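Glutathione S-transferase family protein (Pseudomonas putida, PDB 3LXZ) probably catalyses the conjugation of reduced glutathione to a wide range of hydrophobic electrophiles, as a member of the glutathione S-transferase superfamily. Local coordinates at residues L67-P81 / G149-F161. Residues are numbered along the deposited sequence; the frame is centred on the assembly and turned at random.
Sequences LDYIEQTQGGKALLP and GEQLTLADLMFCF
Part of the interface between the two domains of the glutathione transferase fold forms where L79, in the linker after helix 63-73 of the thioredoxin-like domain, meets L154 in the first turn of helix 154-174 of the all-helical domain. The direct polar link is L154 N to L79 O, 3.0 Å with an N-H...O angle of 146° and the donor in the carbonyl plane; T153 CA makes a CA-H...O contact with the same oxygen. A water donating to both A78 O and L152 O adds a second, indirect link between the backbones.

L154 turns CG beside its own backbone N (chi1 -53°), which sends both methyls into the 67-81 segment. CD2 lies 3.7 Å from L79 CB, the L154 side chain lying across that of L79, roughly perpendicular to it, whereas CD1 faces L80 CD2 at 3.9 Å. CD2 also meets L67 CB, and L157 CD1 touches both L67 CD2 and L79 CD1. L79 and L152 extend in the same direction, their CD2 methyls 4.1 Å apart.

E71, bent at chi2 (-42°), runs counter to L154, its CG 4.0 Å from L154 CD1, and accepts from L79 N through OE2 at 2.9 Å, the donor standing above the carboxylate plane; OE1 pairs with K24. Replacing E71 by alanine is likely to leave L79 N without its acceptor and K24 without its carboxylate, and to open a gap beside the L154 methyls.

Behind L154, T153 and D156 form a capping box: D156 OD2 takes T153 N at 2.8 Å through its anti lone pair, and T153 OG1 weakly accepts from A155 N. Across the domains, a single direct backbone N-H...O bond and a water bridge tie the linker to the helix start, while leucine methyls supply most of the apolar cohesion.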
loop_
_atom_site.group_PDB
_atom_site.type_symbol
_atom_site.label_atom_id
_atom_site.label_comp_id
_atom_site.label_asym_id
_atom_site.label_seq_id
_atom_site.Cartn_x
_atom_site.Cartn_y
_atom_site.Cartn_z
ATOM N N LEU A 67 -9.732 -7.764 1.149
ATOM C CA LEU A 67 -9.376 -9.175 0.956
ATOM C C LEU A 67 -8.960 -9.842 2.282
ATOM O O LEU A 67 -9.340 -10.999 2.562
ATOM C CB LEU A 67 -8.262 -9.335 -0.101
ATOM C CG LEU A 67 -8.583 -8.934 -1.530
ATOM C CD1 LEU A 67 -7.327 -9.004 -2.395
ATOM C CD2 LEU A 67 -9.647 -9.918 -2.023
ATOM N N ASP A 68 -8.222 -9.107 3.122
ATOM C CA ASP A 68 -7.810 -9.621 4.417
ATOM C C ASP A 68 -8.997 -9.855 5.349
ATOM O O ASP A 68 -9.035 -10.892 6.034
ATOM C CB ASP A 68 -6.820 -8.674 5.097
ATOM C CG ASP A 68 -5.375 -8.895 4.664
ATOM O OD1 ASP A 68 -5.039 -9.930 4.019
ATOM O OD2 ASP A 68 -4.566 -7.994 4.990
ATOM N N TYR A 69 -9.938 -8.907 5.372
ATOM C CA TYR A 69 -11.189 -9.050 6.115
ATOM C C TYR A 69 -11.967 -10.259 5.631
ATOM O O TYR A 69 -12.422 -11.036 6.447
ATOM C CB TYR A 69 -12.052 -7.801 5.976
ATOM C CG TYR A 69 -13.350 -7.881 6.748
ATOM C CD1 TYR A 69 -13.398 -7.651 8.114
ATOM C CD2 TYR A 69 -14.538 -8.175 6.091
ATOM C CE1 TYR A 69 -14.620 -7.713 8.818
ATOM C CE2 TYR A 69 -15.754 -8.250 6.781
ATOM C CZ TYR A 69 -15.775 -8.010 8.145
ATOM O OH TYR A 69 -16.973 -8.068 8.817
ATOM N N ILE A 70 -12.079 -10.434 4.312
ATOM C CA ILE A 70 -12.787 -11.599 3.772
ATOM C C ILE A 70 -12.162 -12.929 4.215
ATOM O O ILE A 70 -12.886 -13.843 4.650
ATOM C CB ILE A 70 -12.963 -11.500 2.250
ATOM C CG1 ILE A 70 -13.927 -10.383 1.895
ATOM C CG2 ILE A 70 -13.550 -12.797 1.658
ATOM C CD1 ILE A 70 -13.944 -10.054 0.387
ATOM N N GLU A 71 -10.834 -13.052 4.116
ATOM C CA GLU A 71 -10.136 -14.261 4.582
ATOM C C GLU A 71 -10.451 -14.656 6.037
ATOM O O GLU A 71 -10.729 -15.816 6.347
ATOM C CB GLU A 71 -8.619 -14.131 4.415
ATOM C CG GLU A 71 -8.084 -14.472 3.041
ATOM C CD GLU A 71 -8.737 -15.720 2.416
ATOM O OE1 GLU A 71 -9.558 -15.496 1.517
ATOM O OE2 GLU A 71 -8.461 -16.888 2.834
ATOM N N GLN A 72 -10.383 -13.645 6.902
ATOM C CA GLN A 72 -10.555 -13.741 8.317
ATOM C C GLN A 72 -11.974 -14.134 8.719
ATOM O O GLN A 72 -12.155 -14.919 9.648
ATOM C CB GLN A 72 -10.281 -12.350 8.879
ATOM C CG GLN A 72 -10.496 -12.225 10.326
ATOM C CD GLN A 72 -9.201 -12.164 11.004
ATOM O OE1 GLN A 72 -8.762 -11.080 11.441
ATOM N NE2 GLN A 72 -8.504 -13.316 11.039
ATOM N N THR A 73 -12.967 -13.587 8.027
ATOM C CA THR A 73 -14.346 -13.658 8.501
ATOM C C THR A 73 -15.225 -14.642 7.738
ATOM O O THR A 73 -16.265 -15.064 8.247
ATOM C CB THR A 73 -15.042 -12.279 8.525
ATOM O OG1 THR A 73 -15.101 -11.713 7.201
ATOM C CG2 THR A 73 -14.323 -11.328 9.507
ATOM N N GLN A 74 -14.806 -15.035 6.540
ATOM C CA GLN A 74 -15.719 -15.767 5.664
ATOM C C GLN A 74 -15.274 -17.189 5.463
ATOM O O GLN A 74 -14.067 -17.468 5.500
ATOM C CB GLN A 74 -15.873 -15.091 4.290
ATOM C CG GLN A 74 -16.288 -13.595 4.322
ATOM C CD GLN A 74 -17.659 -13.354 4.954
ATOM O OE1 GLN A 74 -18.656 -13.964 4.549
ATOM N NE2 GLN A 74 -17.714 -12.450 5.944
ATOM N N GLY A 75 -16.253 -18.058 5.189
ATOM C CA GLY A 75 -16.026 -19.463 4.769
ATOM C C GLY A 75 -15.502 -19.626 3.354
ATOM O O GLY A 75 -15.229 -18.637 2.663
ATOM N N GLY A 76 -15.352 -20.875 2.911
ATOM C CA GLY A 76 -14.890 -21.130 1.553
ATOM C C GLY A 76 -13.386 -21.307 1.461
ATOM O O GLY A 76 -12.662 -21.099 2.430
ATOM N N LYS A 77 -12.939 -21.730 0.280
ATOM C CA LYS A 77 -11.550 -22.030 -0.023
ATOM C C LYS A 77 -10.587 -21.005 0.594
ATOM O O LYS A 77 -10.739 -19.812 0.359
ATOM C CB LYS A 77 -11.441 -22.004 -1.543
ATOM C CG LYS A 77 -10.046 -22.104 -2.121
ATOM C CD LYS A 77 -10.140 -22.605 -3.527
ATOM C CE LYS A 77 -8.890 -22.244 -4.308
ATOM N NZ LYS A 77 -8.982 -22.809 -5.682
ATOM N N ALA A 78 -9.607 -21.459 1.375
ATOM C CA ALA A 78 -8.547 -20.559 1.872
ATOM C C ALA A 78 -7.701 -19.999 0.709
ATOM O O ALA A 78 -7.357 -20.725 -0.250
ATOM C CB ALA A 78 -7.662 -21.274 2.875
ATOM N N LEU A 79 -7.415 -18.701 0.780
ATOM C CA LEU A 79 -6.573 -18.015 -0.227
ATOM C C LEU A 79 -5.250 -17.534 0.386
ATOM O O LEU A 79 -4.580 -16.605 -0.135
ATOM C CB LEU A 79 -7.321 -16.865 -0.919
ATOM C CG LEU A 79 -8.632 -17.212 -1.651
ATOM C CD1 LEU A 79 -9.276 -15.955 -2.242
ATOM C CD2 LEU A 79 -8.370 -18.239 -2.718
ATOM N N LEU A 80 -4.880 -18.193 1.489
ATOM C CA LEU A 80 -3.625 -17.975 2.198
ATOM C C LEU A 80 -3.102 -19.307 2.666
ATOM O O LEU A 80 -3.923 -20.207 2.969
ATOM C CB LEU A 80 -3.833 -17.120 3.454
ATOM C CG LEU A 80 -4.160 -15.669 3.201
ATOM C CD1 LEU A 80 -4.475 -15.009 4.533
ATOM C CD2 LEU A 80 -2.958 -15.044 2.491
ATOM N N PRO A 81 -1.761 -19.445 2.753
ATOM C CA PRO A 81 -1.161 -20.625 3.406
ATOM C C PRO A 81 -1.488 -20.676 4.922
ATOM O O PRO A 81 -2.011 -19.694 5.471
ATOM C CB PRO A 81 0.338 -20.474 3.143
ATOM C CG PRO A 81 0.561 -19.014 2.705
ATOM C CD PRO A 81 -0.752 -18.500 2.209
ATOM N N GLY A 149 3.861 -19.378 -4.559
ATOM C CA GLY A 149 4.144 -20.807 -4.343
ATOM C C GLY A 149 3.275 -21.725 -5.164
ATOM O O GLY A 149 2.959 -21.412 -6.289
ATOM N N GLU A 150 2.878 -22.858 -4.569
ATOM C CA GLU A 150 2.138 -23.910 -5.279
ATOM C C GLU A 150 0.603 -23.797 -5.242
ATOM O O GLU A 150 -0.091 -24.590 -5.888
ATOM C CB GLU A 150 2.586 -25.302 -4.784
ATOM C CG GLU A 150 4.114 -25.510 -4.854
ATOM C CD GLU A 150 4.611 -26.882 -4.394
ATOM O OE1 GLU A 150 3.792 -27.790 -4.112
ATOM O OE2 GLU A 150 5.852 -27.055 -4.316
ATOM N N GLN A 151 0.073 -22.816 -4.504
ATOM C CA GLN A 151 -1.396 -22.663 -4.363
ATOM C C GLN A 151 -1.851 -21.246 -4.693
ATOM O O GLN A 151 -1.123 -20.294 -4.446
ATOM C CB GLN A 151 -1.858 -22.974 -2.936
ATOM C CG GLN A 151 -1.449 -24.347 -2.380
ATOM C CD GLN A 151 -2.566 -25.365 -2.488
ATOM O OE1 GLN A 151 -2.761 -25.996 -3.534
ATOM N NE2 GLN A 151 -3.318 -25.526 -1.405
ATOM N N LEU A 152 -3.070 -21.125 -5.219
ATOM C CA LEU A 152 -3.694 -19.820 -5.459
ATOM C C LEU A 152 -3.799 -19.053 -4.127
ATOM O O LEU A 152 -4.262 -19.608 -3.119
ATOM C CB LEU A 152 -5.093 -20.000 -6.079
ATOM C CG LEU A 152 -5.886 -18.704 -6.277
ATOM C CD1 LEU A 152 -5.246 -17.994 -7.402
ATOM C CD2 LEU A 152 -7.349 -18.974 -6.637
ATOM N N THR A 153 -3.327 -17.810 -4.117
ATOM C CA THR A 153 -3.448 -16.936 -2.930
ATOM C C THR A 153 -3.911 -15.552 -3.356
ATOM O O THR A 153 -3.994 -15.272 -4.551
ATOM C CB THR A 153 -2.123 -16.742 -2.171
ATOM O OG1 THR A 153 -1.190 -16.000 -2.978
ATOM C CG2 THR A 153 -1.505 -18.059 -1.783
ATOM N N LEU A 154 -4.193 -14.681 -2.366
ATOM C CA LEU A 154 -4.493 -13.285 -2.620
ATOM C C LEU A 154 -3.524 -12.585 -3.561
ATOM O O LEU A 154 -3.925 -11.740 -4.374
ATOM C CB LEU A 154 -4.548 -12.504 -1.290
ATOM C CG LEU A 154 -5.475 -13.097 -0.223
ATOM C CD1 LEU A 154 -5.390 -12.269 1.082
ATOM C CD2 LEU A 154 -6.929 -13.211 -0.688
ATOM N N ALA A 155 -2.249 -12.893 -3.440
ATOM C CA ALA A 155 -1.292 -12.233 -4.316
ATOM C C ALA A 155 -1.539 -12.523 -5.793
ATOM O O ALA A 155 -1.211 -11.675 -6.635
ATOM C CB ALA A 155 0.143 -12.596 -3.931
ATOM N N ASP A 156 -2.132 -13.685 -6.115
ATOM C CA ASP A 156 -2.444 -13.996 -7.518
ATOM C C ASP A 156 -3.562 -13.146 -8.081
ATOM O O ASP A 156 -3.609 -12.932 -9.280
ATOM C CB ASP A 156 -2.785 -15.476 -7.662
ATOM C CG ASP A 156 -1.620 -16.344 -7.318
ATOM O OD1 ASP A 156 -0.611 -16.283 -8.089
ATOM O OD2 ASP A 156 -1.682 -17.044 -6.290
ATOM N N LEU A 157 -4.497 -12.726 -7.213
ATOM C CA LEU A 157 -5.542 -11.797 -7.593
ATOM C C LEU A 157 -4.960 -10.430 -7.959
ATOM O O LEU A 157 -5.289 -9.872 -9.010
ATOM C CB LEU A 157 -6.625 -11.691 -6.502
ATOM C CG LEU A 157 -7.138 -13.024 -5.900
ATOM C CD1 LEU A 157 -8.199 -12.785 -4.794
ATOM C CD2 LEU A 157 -7.653 -13.970 -6.996
HETATM N N MSE A 158 -4.085 -9.878 -7.114
HETATM C CA MSE A 158 -3.448 -8.603 -7.464
HETATM C C MSE A 158 -2.586 -8.768 -8.723
HETATM O O MSE A 158 -2.564 -7.886 -9.587
HETATM C CB MSE A 158 -2.601 -8.127 -6.272
HETATM C CG MSE A 158 -1.819 -6.852 -6.461
HETATM SE SE MSE A 158 -2.899 -5.243 -6.564
HETATM C CE MSE A 158 -3.909 -5.248 -4.885
ATOM N N PHE A 159 -1.876 -9.881 -8.837
ATOM C CA PHE A 159 -1.102 -10.166 -10.061
ATOM C C PHE A 159 -1.970 -10.178 -11.326
ATOM O O PHE A 159 -1.679 -9.519 -12.292
ATOM C CB PHE A 159 -0.405 -11.515 -9.921
ATOM C CG PHE A 159 0.271 -12.002 -11.198
ATOM C CD1 PHE A 159 1.613 -11.701 -11.439
ATOM C CD2 PHE A 159 -0.430 -12.761 -12.134
ATOM C CE1 PHE A 159 2.256 -12.132 -12.608
ATOM C CE2 PHE A 159 0.212 -13.229 -13.302
ATOM C CZ PHE A 159 1.537 -12.888 -13.546
ATOM N N CYS A 160 -3.055 -10.939 -11.322
ATOM C CA CYS A 160 -3.685 -11.193 -12.596
ATOM C C CYS A 160 -4.479 -9.987 -13.112
ATOM O O CYS A 160 -4.678 -9.854 -14.303
ATOM C CB CYS A 160 -4.475 -12.494 -12.573
ATOM S SG CYS A 160 -6.018 -12.303 -11.814
ATOM N N PHE A 161 -4.883 -9.074 -12.213
ATOM C CA PHE A 161 -5.575 -7.864 -12.625
ATOM C C PHE A 161 -4.723 -6.597 -12.574
ATOM O O PHE A 161 -5.244 -5.505 -12.868
ATOM C CB PHE A 161 -6.863 -7.663 -11.790
ATOM C CG PHE A 161 -7.900 -8.725 -12.006
ATOM C CD1 PHE A 161 -8.572 -8.833 -13.229
ATOM C CD2 PHE A 161 -8.272 -9.580 -10.964
ATOM C CE1 PHE A 161 -9.568 -9.807 -13.394
ATOM C CE2 PHE A 161 -9.273 -10.544 -11.132
ATOM C CZ PHE A 161 -9.899 -10.670 -12.340
HETATM O O HOH W 1 -6.237 -21.583 -2.553
#